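Local coordinates for protein cellobiose 2-epimerase (PDB 5ZHB) that catalyses the 2-epimerization of cellobiose, probably converting the glucose unit at its reducing end into mannose, at residues T52-W57 with C373-A378; G93-V98 with D107-Y112; A113-V118 with L187-A192; A120-Y125 with D135-L140. All blocks are in the same frame, centred on the assembly; numbering follows the deposited sequence. Where two conformers were deposited one is given.

Contact 1 (T52-W57 with C373-A378); sequences TCRQLW and CPYHNA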
loop_
_atom_site.group_PDB
_atom_site.type_symbol
_atom_site.label_atom_id
_atom_site.label_comp_id
_atom_site.label_asym_id
_atom_site.label_seq_id
_atom_site.Cartn_x
_atom_site.Cartn_y
_atom_site.Cartn_z
ATOM N N THR A 52 5.715 8.031 6.352
ATOM C CA THR A 52 6.739 7.618 7.312
ATOM C C THR A 52 6.616 6.120 7.610
ATOM O O THR A 52 7.629 5.418 7.707
ATOM C CB THR A 52 6.657 8.464 8.598
ATOM O OG1 THR A 52 6.858 9.851 8.340
ATOM C CG2 THR A 52 7.708 8.054 9.603
ATOM N N CYS A 53 5.384 5.639 7.825
ATOM C CA CYS A 53 5.142 4.214 7.928
ATOM C C CYS A 53 5.707 3.474 6.718
ATOM O O CYS A 53 6.325 2.427 6.871
ATOM C CB CYS A 53 3.661 3.876 8.012
ATOM S SG CYS A 53 2.838 4.564 9.466
ATOM N N ARG A 54 5.452 3.992 5.512
ATOM C CA ARG A 54 5.834 3.253 4.323
ATOM C C ARG A 54 7.355 3.183 4.207
ATOM O O ARG A 54 7.896 2.151 3.808
ATOM C CB ARG A 54 5.169 3.870 3.090
ATOM C CG ARG A 54 3.687 3.504 3.047
ATOM C CD ARG A 54 3.047 4.301 1.926
ATOM N NE ARG A 54 1.658 3.845 1.799
ATOM C CZ ARG A 54 0.874 4.307 0.842
ATOM N NH1 ARG A 54 1.304 5.263 0.023
ATOM N NH2 ARG A 54 -0.325 3.788 0.693
ATOM N N GLN A 55 8.024 4.290 4.525
ATOM C CA GLN A 55 9.482 4.328 4.576
ATOM C C GLN A 55 10.010 3.279 5.565
ATOM O O GLN A 55 10.920 2.523 5.223
ATOM C CB GLN A 55 9.965 5.732 4.917
ATOM C CG GLN A 55 9.680 6.759 3.848
ATOM C CD GLN A 55 9.570 8.147 4.438
ATOM O OE1 GLN A 55 9.681 8.317 5.660
ATOM N NE2 GLN A 55 9.313 9.134 3.587
ATOM N N LEU A 56 9.379 3.164 6.739
ATOM C CA LEU A 56 9.805 2.198 7.732
ATOM C C LEU A 56 9.595 0.779 7.214
ATOM O O LEU A 56 10.446 -0.106 7.382
ATOM C CB LEU A 56 9.055 2.442 9.033
ATOM C CG LEU A 56 9.185 1.350 10.101
ATOM C CD1 LEU A 56 10.635 1.051 10.473
ATOM C CD2 LEU A 56 8.411 1.791 11.312
ATOM N N TRP A 57 8.432 0.552 6.592
ATOM C CA TRP A 57 8.126 -0.779 6.075
ATOM C C TRP A 57 9.158 -1.193 5.022
ATOM O O TRP A 57 9.692 -2.310 5.086
ATOM C CB TRP A 57 6.672 -0.863 5.559
ATOM C CG TRP A 57 6.385 -2.249 5.062
ATOM C CD1 TRP A 57 5.839 -3.278 5.772
ATOM C CD2 TRP A 57 6.830 -2.807 3.806
ATOM N NE1 TRP A 57 5.859 -4.421 5.020
ATOM C CE2 TRP A 57 6.465 -4.169 3.818
ATOM C CE3 TRP A 57 7.464 -2.286 2.687
ATOM C CZ2 TRP A 57 6.747 -5.016 2.751
ATOM C CZ3 TRP A 57 7.715 -3.115 1.613
ATOM C CH2 TRP A 57 7.379 -4.468 1.662
ATOM N N CYS A 373 6.048 7.134 -2.210
ATOM C CA CYS A 373 7.145 6.721 -1.362
ATOM C C CYS A 373 7.636 5.376 -1.889
ATOM O O CYS A 373 7.386 5.049 -3.047
ATOM C CB CYS A 373 6.745 6.867 0.096
ATOM S SG CYS A 373 5.309 5.836 0.488
ATOM N N PRO A 374 8.542 4.676 -1.174
ATOM C CA PRO A 374 9.149 3.468 -1.735
ATOM C C PRO A 374 8.438 2.148 -1.467
ATOM O O PRO A 374 8.982 1.108 -1.795
ATOM C CB PRO A 374 10.505 3.498 -1.005
ATOM C CG PRO A 374 10.162 3.968 0.381
ATOM C CD PRO A 374 9.091 5.017 0.144
ATOM N N TYR A 375 7.255 2.175 -0.838
ATOM C CA TYR A 375 6.605 0.942 -0.411
ATOM C C TYR A 375 6.183 0.088 -1.609
ATOM O O TYR A 375 6.559 -1.090 -1.663
ATOM C CB TYR A 375 5.488 1.280 0.584
ATOM C CG TYR A 375 4.144 0.573 0.475
ATOM C CD1 TYR A 375 3.928 -0.681 1.030
ATOM C CD2 TYR A 375 3.049 1.213 -0.107
ATOM C CE1 TYR A 375 2.679 -1.297 1.004
ATOM C CE2 TYR A 375 1.791 0.615 -0.135
ATOM C CZ TYR A 375 1.609 -0.657 0.397
ATOM O OH TYR A 375 0.362 -1.251 0.402
ATOM N N HIS A 376 5.423 0.657 -2.552
ATOM C CA HIS A 376 4.867 -0.161 -3.634
ATOM C C HIS A 376 5.980 -0.782 -4.493
ATOM O O HIS A 376 5.975 -1.993 -4.767
ATOM C CB HIS A 376 3.903 0.644 -4.488
ATOM C CG HIS A 376 2.514 0.866 -3.957
ATOM N ND1 HIS A 376 1.600 -0.159 -3.783
ATOM C CD2 HIS A 376 1.912 1.993 -3.525
ATOM C CE1 HIS A 376 0.476 0.348 -3.260
ATOM N NE2 HIS A 376 0.627 1.662 -3.130
ATOM N N ASN A 377 6.893 0.058 -4.967
ATOM C CA ASN A 377 7.923 -0.399 -5.889
ATOM C C ASN A 377 8.989 -1.260 -5.190
ATOM O O ASN A 377 9.432 -2.264 -5.778
ATOM C CB ASN A 377 8.440 0.735 -6.773
ATOM C CG ASN A 377 9.099 1.881 -6.038
ATOM O OD1 ASN A 377 8.942 2.010 -4.823
ATOM N ND2 ASN A 377 9.785 2.742 -6.787
ATOM N N ALA A 378 9.397 -0.919 -3.959
ATOM C CA ALA A 378 10.292 -1.784 -3.211
ATOM C C ALA A 378 9.661 -3.142 -2.938
ATOM O O ALA A 378 10.309 -4.173 -3.125
ATOM C CB ALA A 378 10.725 -1.171 -1.909
#
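Arg54 and Tyr375 carry most of this buried contact, with Trp57 as the third large partner. The arginine chain, extended from CG to NE, passes obliquely over Tyr375, and its guanidinium ends with one face toward the ring, where CD2 of Tyr375 lies 3.5 Å from NE of Arg54, off toward the rim of the flat group. The guanidinium and ring planes are 23° apart, close to parallel. On the way out the chain passes Cys373: CD of Arg54 is modelled 3.1 Å from SG of Cys373, a distance short enough to be doubtful, with the sulfur near the guanidinium plane at its edge. Tyr375 turns an edge to the tryptophan, setting CD1 over the rim of one indole face, 4.2 Å from CE3 of Trp57. Its chi1 of 137° lies away from the staggered positions, which may reflect some strain. With an alanine at Arg54, the Tyr375 ring would probably lose the flat group lying against it, and a gap would open beside Cys373 SG. The hydroxyl of Tyr375 is hydrogen-bonded to Glu191. The contact joins helix 49-66 to the C-terminal helix 375-387, consistent with the (alpha/alpha)6 barrel of this family. Arg54 also makes a cation-pi contact with Phe116, and Trp57 stacks on Tyr119, both of helix 111-128; helix 2-21 packs against Cys373 and Pro374, and helix 69-86 backs helix 49-66 at Leu56.

Contact 2 (G93-V98 with D107-Y112); sequences GLYWMV and DRKHVY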
loop_
_atom_site.group_PDB
_atom_site.type_symbol
_atom_site.label_atom_id
_atom_site.label_comp_id
_atom_site.label_asym_id
_atom_site.label_seq_id
_atom_site.Cartn_x
_atom_site.Cartn_y
_atom_site.Cartn_z
ATOM N N GLY A 93 -2.280 7.290 18.665
ATOM C CA GLY A 93 -2.437 7.035 17.239
ATOM C C GLY A 93 -1.584 7.998 16.422
ATOM O O GLY A 93 -0.973 8.911 16.973
ATOM N N LEU A 94 -1.538 7.766 15.099
ATOM C CA LEU A 94 -0.625 8.468 14.210
ATOM C C LEU A 94 -1.331 9.667 13.617
ATOM O O LEU A 94 -2.446 9.536 13.142
ATOM C CB LEU A 94 -0.136 7.562 13.083
ATOM C CG LEU A 94 0.466 6.213 13.480
ATOM C CD1 LEU A 94 0.927 5.479 12.223
ATOM C CD2 LEU A 94 1.619 6.384 14.450
ATOM N N TYR A 95 -0.670 10.831 13.689
ATOM C CA TYR A 95 -1.070 12.016 12.955
ATOM C C TYR A 95 -1.093 11.754 11.450
ATOM O O TYR A 95 -0.279 10.989 10.942
ATOM C CB TYR A 95 -0.037 13.102 13.294
ATOM C CG TYR A 95 -0.137 13.651 14.706
ATOM C CD1 TYR A 95 -1.363 14.008 15.268
ATOM C CD2 TYR A 95 1.008 13.834 15.476
ATOM C CE1 TYR A 95 -1.443 14.545 16.551
ATOM C CE2 TYR A 95 0.943 14.369 16.752
ATOM C CZ TYR A 95 -0.275 14.759 17.277
ATOM O OH TYR A 95 -0.327 15.232 18.554
ATOM N N TRP A 96 -1.945 12.495 10.739
ATOM C CA TRP A 96 -1.984 12.456 9.288
ATOM C C TRP A 96 -0.772 13.135 8.644
ATOM O O TRP A 96 -0.206 12.626 7.659
ATOM C CB TRP A 96 -3.276 13.116 8.820
ATOM C CG TRP A 96 -3.599 12.942 7.363
ATOM C CD1 TRP A 96 -3.618 13.904 6.395
ATOM C CD2 TRP A 96 -4.043 11.718 6.727
ATOM N NE1 TRP A 96 -4.035 13.359 5.207
ATOM C CE2 TRP A 96 -4.303 12.026 5.381
ATOM C CE3 TRP A 96 -4.222 10.402 7.164
ATOM C CZ2 TRP A 96 -4.751 11.070 4.472
ATOM C CZ3 TRP A 96 -4.636 9.452 6.257
ATOM C CH2 TRP A 96 -4.920 9.787 4.933
ATOM N N MET A 97 -0.394 14.300 9.183
ATOM C CA MET A 97 0.793 15.013 8.733
ATOM C C MET A 97 1.488 15.660 9.931
ATOM O O MET A 97 0.843 16.042 10.912
ATOM C CB MET A 97 0.469 16.151 7.753
ATOM C CG MET A 97 -0.077 15.746 6.382
ATOM S SD MET A 97 1.142 15.118 5.199
ATOM C CE MET A 97 2.403 16.399 5.217
ATOM N N VAL A 98 2.810 15.792 9.810
ATOM C CA VAL A 98 3.608 16.663 10.660
ATOM C C VAL A 98 4.428 17.592 9.769
ATOM O O VAL A 98 4.587 17.348 8.585
ATOM C CB VAL A 98 4.480 15.870 11.653
ATOM C CG1 VAL A 98 3.633 15.070 12.641
ATOM C CG2 VAL A 98 5.486 14.967 10.944
ATOM N N ASP A 107 -3.592 16.970 12.273
ATOM C CA ASP A 107 -3.630 16.121 13.444
ATOM C C ASP A 107 -4.847 15.191 13.442
ATOM O O ASP A 107 -5.132 14.561 14.466
ATOM C CB ASP A 107 -3.583 16.964 14.708
ATOM C CG ASP A 107 -4.770 17.887 14.932
ATOM O OD1 ASP A 107 -5.721 17.867 14.136
ATOM O OD2 ASP A 107 -4.717 18.639 15.911
ATOM N N ARG A 108 -5.558 15.111 12.309
ATOM C CA ARG A 108 -6.623 14.130 12.157
ATOM C C ARG A 108 -6.099 12.696 12.322
ATOM O O ARG A 108 -4.938 12.381 12.070
ATOM C CB ARG A 108 -7.318 14.319 10.811
ATOM C CG ARG A 108 -8.194 15.557 10.812
ATOM C CD ARG A 108 -8.895 15.725 9.496
ATOM N NE ARG A 108 -7.904 15.691 8.414
ATOM C CZ ARG A 108 -8.199 15.797 7.125
ATOM N NH1 ARG A 108 -9.456 15.942 6.750
ATOM N NH2 ARG A 108 -7.224 15.780 6.239
ATOM N N LYS A 109 -6.998 11.816 12.744
ATOM C CA LYS A 109 -6.677 10.428 13.016
ATOM C C LYS A 109 -7.521 9.572 12.071
ATOM O O LYS A 109 -8.750 9.541 12.186
ATOM C CB LYS A 109 -7.083 10.148 14.464
ATOM C CG LYS A 109 -6.296 10.897 15.512
ATOM C CD LYS A 109 -4.824 10.568 15.656
ATOM C CE LYS A 109 -4.115 11.562 16.548
ATOM N NZ LYS A 109 -4.509 11.478 17.977
ATOM N N HIS A 110 -6.859 8.931 11.112
ATOM C CA HIS A 110 -7.567 8.175 10.095
ATOM C C HIS A 110 -7.220 6.695 10.316
ATOM O O HIS A 110 -6.051 6.370 10.544
ATOM C CB HIS A 110 -7.180 8.719 8.717
ATOM C CG HIS A 110 -8.164 8.312 7.675
ATOM N ND1 HIS A 110 -8.411 6.980 7.388
ATOM C CD2 HIS A 110 -9.017 9.032 6.937
ATOM C CE1 HIS A 110 -9.356 6.898 6.460
ATOM N NE2 HIS A 110 -9.744 8.139 6.161
ATOM N N VAL A 111 -8.229 5.821 10.226
ATOM C CA VAL A 111 -8.040 4.378 10.364
ATOM C C VAL A 111 -6.997 3.880 9.357
ATOM O O VAL A 111 -6.180 3.038 9.678
ATOM C CB VAL A 111 -9.397 3.652 10.226
ATOM C CG1 VAL A 111 -9.224 2.141 10.123
ATOM C CG2 VAL A 111 -10.352 3.969 11.365
ATOM N N TYR A 112 -6.987 4.443 8.144
ATOM C CA TYR A 112 -6.057 4.056 7.088
ATOM C C TYR A 112 -4.630 4.271 7.561
ATOM O O TYR A 112 -3.765 3.421 7.356
ATOM C CB TYR A 112 -6.360 4.896 5.851
ATOM C CG TYR A 112 -5.495 4.714 4.615
ATOM C CD1 TYR A 112 -5.130 3.454 4.151
ATOM C CD2 TYR A 112 -5.150 5.810 3.846
ATOM C CE1 TYR A 112 -4.389 3.314 2.994
ATOM C CE2 TYR A 112 -4.410 5.684 2.688
ATOM C CZ TYR A 112 -4.023 4.428 2.265
ATOM O OH TYR A 112 -3.303 4.317 1.109
#
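The indole of Trp96 is met by residues of 107-112 on several sides: CD2 of Tyr112 comes to its edge, near the ring plane and 4.1 Å from CH2 of Trp96, and CB of His110 approaches obliquely, 3.6 Å from CZ3 of Trp96. At the edge of the Tyr95 ring, in plane, lies the carbonyl oxygen of Asp107. The backbone here forms a classic beta bulge, Trp96 and Met97 both facing Asp106, just ahead of helix 111-128. Trp96 and His110 lie side by side and point the same way, their rings inclined at 35°; with CG of Trp96 anti to the backbone N (chi1 -169°), the indole extends across the contact toward the start of the helix. A weak hydrogen bond of 3.3 Å joins Trp96 N to Arg108 O. A serine in place of Trp96 would probably leave the CB of His110 and the edge of Tyr112 without their apolar neighbour. Lys109 folds back so that its CD is 3.6 Å from Leu94 O and its CE runs beside the Tyr95 ring; its NZ forms a salt bridge with Asp88. His110 serves as N-cap of helix 111-128: its ND1 accepts from Tyr112 N over 3.0 Å, with the donor close to the imidazole plane and an N-H...N angle of 160°.

Contact 3 (A113-V118 with L187-A192); sequences AQAFGV and LHVLEA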
loop_
_atom_site.group_PDB
_atom_site.type_symbol
_atom_site.label_atom_id
_atom_site.label_comp_id
_atom_site.label_asym_id
_atom_site.label_seq_id
_atom_site.Cartn_x
_atom_site.Cartn_y
_atom_site.Cartn_z
ATOM N N ALA A 113 -4.390 5.412 8.214
ATOM C CA ALA A 113 -3.059 5.688 8.712
ATOM C C ALA A 113 -2.693 4.732 9.852
ATOM O O ALA A 113 -1.547 4.291 9.917
ATOM C CB ALA A 113 -2.958 7.165 9.075
ATOM N N GLN A 114 -3.641 4.412 10.741
ATOM C CA GLN A 114 -3.365 3.533 11.869
ATOM C C GLN A 114 -3.000 2.140 11.348
ATOM O O GLN A 114 -2.081 1.508 11.854
ATOM C CB GLN A 114 -4.504 3.460 12.887
ATOM C CG GLN A 114 -5.106 4.804 13.292
ATOM C CD GLN A 114 -4.092 5.896 13.574
ATOM O OE1 GLN A 114 -3.145 5.711 14.342
ATOM N NE2 GLN A 114 -4.268 7.042 12.948
ATOM N N ALA A 115 -3.702 1.695 10.306
ATOM C CA ALA A 115 -3.389 0.419 9.652
ATOM C C ALA A 115 -1.947 0.378 9.145
ATOM O O ALA A 115 -1.197 -0.567 9.445
ATOM C CB ALA A 115 -4.385 0.138 8.534
ATOM N N PHE A 116 -1.560 1.396 8.367
ATOM C CA PHE A 116 -0.192 1.498 7.887
ATOM C C PHE A 116 0.809 1.461 9.049
ATOM O O PHE A 116 1.870 0.900 8.891
ATOM C CB PHE A 116 -0.009 2.686 6.932
ATOM C CG PHE A 116 -0.102 2.171 5.494
ATOM C CD1 PHE A 116 0.913 1.398 4.968
ATOM C CD2 PHE A 116 -1.240 2.370 4.727
ATOM C CE1 PHE A 116 0.814 0.828 3.701
ATOM C CE2 PHE A 116 -1.347 1.799 3.454
ATOM C CZ PHE A 116 -0.325 1.036 2.947
ATOM N N GLY A 117 0.471 2.030 10.206
ATOM C CA GLY A 117 1.332 1.959 11.387
ATOM C C GLY A 117 1.565 0.528 11.851
ATOM O O GLY A 117 2.712 0.097 12.031
ATOM N N VAL A 118 0.469 -0.229 11.940
ATOM C CA VAL A 118 0.558 -1.636 12.314
ATOM C C VAL A 118 1.426 -2.404 11.336
ATOM O O VAL A 118 2.323 -3.162 11.741
ATOM C CB VAL A 118 -0.848 -2.241 12.403
ATOM C CG1 VAL A 118 -0.815 -3.762 12.496
ATOM C CG2 VAL A 118 -1.617 -1.603 13.542
ATOM N N LEU A 187 -8.856 -2.759 2.738
ATOM C CA LEU A 187 -7.734 -3.498 2.152
ATOM C C LEU A 187 -6.505 -3.372 3.047
ATOM O O LEU A 187 -5.819 -4.370 3.343
ATOM C CB LEU A 187 -7.470 -2.997 0.726
ATOM C CG LEU A 187 -6.290 -3.636 -0.026
ATOM C CD1 LEU A 187 -6.433 -5.131 -0.081
ATOM C CD2 LEU A 187 -6.137 -3.081 -1.418
ATOM N N HIS A 188 -6.190 -2.118 3.434
ATOM C CA HIS A 188 -4.971 -1.849 4.200
ATOM C C HIS A 188 -5.112 -2.302 5.653
ATOM O O HIS A 188 -4.108 -2.651 6.271
ATOM C CB HIS A 188 -4.446 -0.434 3.932
ATOM C CG HIS A 188 -4.066 -0.316 2.499
ATOM N ND1 HIS A 188 -2.951 -0.953 1.984
ATOM C CD2 HIS A 188 -4.701 0.204 1.449
ATOM C CE1 HIS A 188 -2.912 -0.732 0.674
ATOM N NE2 HIS A 188 -3.954 -0.060 0.331
ATOM N N VAL A 189 -6.334 -2.365 6.194
ATOM C CA VAL A 189 -6.497 -3.018 7.477
ATOM C C VAL A 189 -6.136 -4.499 7.325
ATOM O O VAL A 189 -5.398 -5.043 8.135
ATOM C CB VAL A 189 -7.893 -2.810 8.087
ATOM C CG1 VAL A 189 -8.103 -3.669 9.336
ATOM C CG2 VAL A 189 -8.113 -1.338 8.399
ATOM N N LEU A 190 -6.667 -5.160 6.289
ATOM C CA LEU A 190 -6.345 -6.574 6.062
ATOM C C LEU A 190 -4.840 -6.787 5.877
ATOM O O LEU A 190 -4.246 -7.687 6.464
ATOM C CB LEU A 190 -7.161 -7.056 4.866
ATOM C CG LEU A 190 -6.919 -8.502 4.423
ATOM C CD1 LEU A 190 -7.250 -9.516 5.507
ATOM C CD2 LEU A 190 -7.788 -8.742 3.232
ATOM N N GLU A 191 -4.204 -5.932 5.079
ATOM C CA GLU A 191 -2.773 -6.011 4.824
ATOM C C GLU A 191 -2.013 -5.932 6.151
ATOM O O GLU A 191 -1.117 -6.710 6.404
ATOM C CB GLU A 191 -2.431 -4.851 3.889
ATOM C CG GLU A 191 -0.950 -4.580 3.665
ATOM C CD GLU A 191 -0.765 -3.296 2.871
ATOM O OE1 GLU A 191 -1.286 -2.252 3.318
ATOM O OE2 GLU A 191 -0.172 -3.344 1.794
ATOM N N ALA A 192 -2.346 -4.926 6.966
ATOM C CA ALA A 192 -1.675 -4.705 8.236
ATOM C C ALA A 192 -1.856 -5.898 9.181
ATOM O O ALA A 192 -0.912 -6.389 9.809
ATOM C CB ALA A 192 -2.269 -3.453 8.821
#
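Phe116 reaches across to His188 with the far end of its ring, CE2 lying over one face of the imidazole. The two rings are inclined at 32°, their centroids 4.9 Å apart, an oblique meeting. CZ of Phe116 sits 3.4 Å from ND1 of His188 and equally near OE1 of Glu191, whose carboxylate is turned steeply, by 71°, against the phenyl ring. Those two polar atoms are themselves joined: His188 ND1 donates to Glu191 OE1 in an almost straight bond of 2.5 Å, a length that is doubtful as modelled. Glu191 gets there because its extended chain leaves with CG anti to the backbone N (chi1 170°). Next to the rings small residues let the backbones draw close, the axes passing 8.2 Å apart. CB of Ala115 rests 3.6 Å from His188 O, and CB of Ala192 lies against Ala115 O, while CG1 of Val118 meets the same methyl at 4.0 Å from Ala192 CB. Glu191 OE2 forms a salt bridge with Arg379, tying in helix 375-387. The pair are neighbouring, nearly parallel helices, consistent with the inner layer of an (alpha/alpha)6 barrel; helix 245-262 adjoins Leu187 and Leu190, and helix 131-145 touches Val118.

Contact 4 (A120-Y125 with D135-L140); sequences ALTEYY and DYAKQL
Leu121 packs against three residues of helix 131-145, Tyr136, Ala137 and Leu140. Its CB lies 4.0 Å from the methyl CB of Ala137, where the two backbones also come nearest. From there CG stands anti to the carbonyl carbon (chi1 -74°), and the chain carries CD1 toward the facing helix. That methyl makes most of the contact at the tip: it lies 3.7 Å from CD1 of Leu140, 3.8 Å from CB of Tyr136, and as far from the backbone N of Ala137. The two leucine side chains cross at about a right angle, their CD1 methyls in contact. Thr122 adds a second contact beside this one, its CG2 3.8 Å from CB of Ala137. The threonine divides its branches by chemistry: the methyl faces Ala137, while OG1 is hydrogen-bonded to Val118 O, in its own helix, and to Asn195. Tyr136 contributes only the base of its side chain, for its ring swings off to meet Phe87 and Thr83. Leu121 in turn also touches Tyr79 and Leu82 of helix 69-86. No hydrogen bond crosses between the segments, and the contact is made mainly by methyl and methylene carbons around Ala137. The axes, 8.9 Å apart and 156° between their directions, make this an antiparallel helical hairpin, consistent with the inner-to-outer helix packing of an (alpha/alpha)6 barrel.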
loop_
_atom_site.group_PDB
_atom_site.type_symbol
_atom_site.label_atom_id
_atom_site.label_comp_id
_atom_site.label_asym_id
_atom_site.label_seq_id
_atom_site.Cartn_x
_atom_site.Cartn_y
_atom_site.Cartn_z
ATOM N N ALA A 120 3.814 -1.324 9.295
ATOM C CA ALA A 120 5.228 -0.957 9.333
ATOM C C ALA A 120 5.922 -1.383 10.637
ATOM O O ALA A 120 7.076 -1.855 10.606
ATOM C CB ALA A 120 5.362 0.508 9.099
ATOM N N LEU A 121 5.213 -1.232 11.751
ATOM C CA LEU A 121 5.752 -1.555 13.070
ATOM C C LEU A 121 5.964 -3.061 13.198
ATOM O O LEU A 121 6.968 -3.486 13.758
ATOM C CB LEU A 121 4.823 -1.019 14.161
ATOM C CG LEU A 121 4.849 0.497 14.386
ATOM C CD1 LEU A 121 3.635 0.912 15.161
ATOM C CD2 LEU A 121 6.101 0.935 15.100
ATOM N N THR A 122 5.034 -3.865 12.650
ATOM C CA THR A 122 5.184 -5.311 12.670
ATOM C C THR A 122 6.358 -5.722 11.791
ATOM O O THR A 122 7.147 -6.559 12.210
ATOM C CB THR A 122 3.871 -6.021 12.332
ATOM O OG1 THR A 122 3.364 -5.639 11.055
ATOM C CG2 THR A 122 2.813 -5.730 13.378
ATOM N N GLU A 123 6.550 -5.077 10.630
ATOM C CA GLU A 123 7.673 -5.415 9.775
ATOM C C GLU A 123 9.000 -5.094 10.477
ATOM O O GLU A 123 9.963 -5.865 10.412
ATOM C CB GLU A 123 7.584 -4.673 8.447
ATOM C CG GLU A 123 8.528 -5.199 7.368
ATOM C CD GLU A 123 8.200 -6.610 6.882
ATOM O OE1 GLU A 123 7.108 -7.166 7.141
ATOM O OE2 GLU A 123 9.113 -7.159 6.247
ATOM N N TYR A 124 9.055 -3.954 11.168
ATOM C CA TYR A 124 10.256 -3.576 11.888
ATOM C C TYR A 124 10.497 -4.595 13.000
ATOM O O TYR A 124 11.631 -4.998 13.249
ATOM C CB TYR A 124 10.077 -2.146 12.400
ATOM C CG TYR A 124 11.295 -1.597 13.130
ATOM C CD1 TYR A 124 12.440 -1.269 12.440
ATOM C CD2 TYR A 124 11.245 -1.321 14.495
ATOM C CE1 TYR A 124 13.531 -0.719 13.092
ATOM C CE2 TYR A 124 12.334 -0.790 15.159
ATOM C CZ TYR A 124 13.481 -0.495 14.456
ATOM O OH TYR A 124 14.581 0.055 15.074
ATOM N N TYR A 125 9.409 -5.052 13.627
ATOM C CA TYR A 125 9.543 -6.041 14.681
ATOM C C TYR A 125 10.135 -7.329 14.101
ATOM O O TYR A 125 10.979 -7.961 14.722
ATOM C CB TYR A 125 8.199 -6.255 15.364
ATOM C CG TYR A 125 8.284 -7.270 16.493
ATOM C CD1 TYR A 125 8.770 -6.911 17.748
ATOM C CD2 TYR A 125 7.934 -8.595 16.277
ATOM C CE1 TYR A 125 8.846 -7.841 18.779
ATOM C CE2 TYR A 125 8.029 -9.535 17.289
ATOM C CZ TYR A 125 8.466 -9.154 18.544
ATOM O OH TYR A 125 8.508 -10.106 19.517
ATOM N N ASP A 135 4.464 -3.488 20.864
ATOM C CA ASP A 135 3.482 -2.875 21.758
ATOM C C ASP A 135 2.763 -1.720 21.055
ATOM O O ASP A 135 1.571 -1.494 21.222
ATOM C CB ASP A 135 4.151 -2.310 23.003
ATOM C CG ASP A 135 3.232 -1.602 23.994
ATOM O OD1 ASP A 135 2.297 -2.256 24.508
ATOM O OD2 ASP A 135 3.441 -0.386 24.240
ATOM N N TYR A 136 3.528 -0.920 20.325
ATOM C CA TYR A 136 2.951 0.187 19.574
ATOM C C TYR A 136 1.946 -0.373 18.574
ATOM O O TYR A 136 0.834 0.140 18.471
ATOM C CB TYR A 136 4.087 0.988 18.946
ATOM C CG TYR A 136 4.658 2.110 19.802
ATOM C CD1 TYR A 136 3.831 3.054 20.401
ATOM C CD2 TYR A 136 6.031 2.256 19.969
ATOM C CE1 TYR A 136 4.360 4.091 21.161
ATOM C CE2 TYR A 136 6.574 3.296 20.714
ATOM C CZ TYR A 136 5.736 4.223 21.307
ATOM O OH TYR A 136 6.250 5.274 22.017
ATOM N N ALA A 137 2.336 -1.468 17.886
ATOM C CA ALA A 137 1.476 -2.097 16.889
ATOM C C ALA A 137 0.164 -2.557 17.525
ATOM O O ALA A 137 -0.935 -2.262 17.029
ATOM C CB ALA A 137 2.200 -3.248 16.218
ATOM N N LYS A 138 0.283 -3.211 18.683
ATOM C CA LYS A 138 -0.887 -3.657 19.420
ATOM C C LYS A 138 -1.751 -2.485 19.869
ATOM O O LYS A 138 -2.966 -2.603 19.818
ATOM C CB LYS A 138 -0.498 -4.566 20.589
ATOM C CG LYS A 138 0.187 -5.863 20.169
ATOM C CD LYS A 138 0.341 -6.870 21.299
ATOM C CE LYS A 138 1.312 -7.966 21.010
ATOM N NZ LYS A 138 1.483 -8.821 22.184
ATOM N N GLN A 139 -1.162 -1.369 20.323
ATOM C CA GLN A 139 -1.979 -0.206 20.661
ATOM C C GLN A 139 -2.814 0.275 19.464
ATOM O O GLN A 139 -3.979 0.632 19.613
ATOM C CB GLN A 139 -1.193 1.007 21.154
ATOM C CG GLN A 139 -0.532 0.815 22.514
ATOM C CD GLN A 139 0.213 2.056 22.959
ATOM O OE1 GLN A 139 -0.327 3.170 22.895
ATOM N NE2 GLN A 139 1.462 1.869 23.371
ATOM N N LEU A 140 -2.201 0.371 18.280
ATOM C CA LEU A 140 -2.922 0.843 17.107
ATOM C C LEU A 140 -4.023 -0.147 16.731
ATOM O O LEU A 140 -5.109 0.280 16.397
ATOM C CB LEU A 140 -1.947 1.072 15.950
ATOM C CG LEU A 140 -0.830 2.085 16.214
ATOM C CD1 LEU A 140 0.135 2.228 15.041
ATOM C CD2 LEU A 140 -1.456 3.423 16.551
#

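In the fold
From the N terminus the chain first enters 52-57, on helix 49-66, but contact 1 closes only at 373-378, near the C-terminal end, so its loop encloses the three others. Contact 2 closes first, over the short connection leading into helix 111-128. That helix then opens contact 3, and contact 4, between 120-125 and 135-140, is nested within the loop that contact 3 closes at 187-192. Contacts 2, 3 and 4 thus share helix 111-128, joining it to the 93-98 region, to helix 183-199 and to helix 131-145. Contact 1 brings helix 375-387 against helix 49-66, consistent with closing a barrel ring of helices; contacts 1 and 3 meet where Tyr375 OH approaches Glu191 OE2.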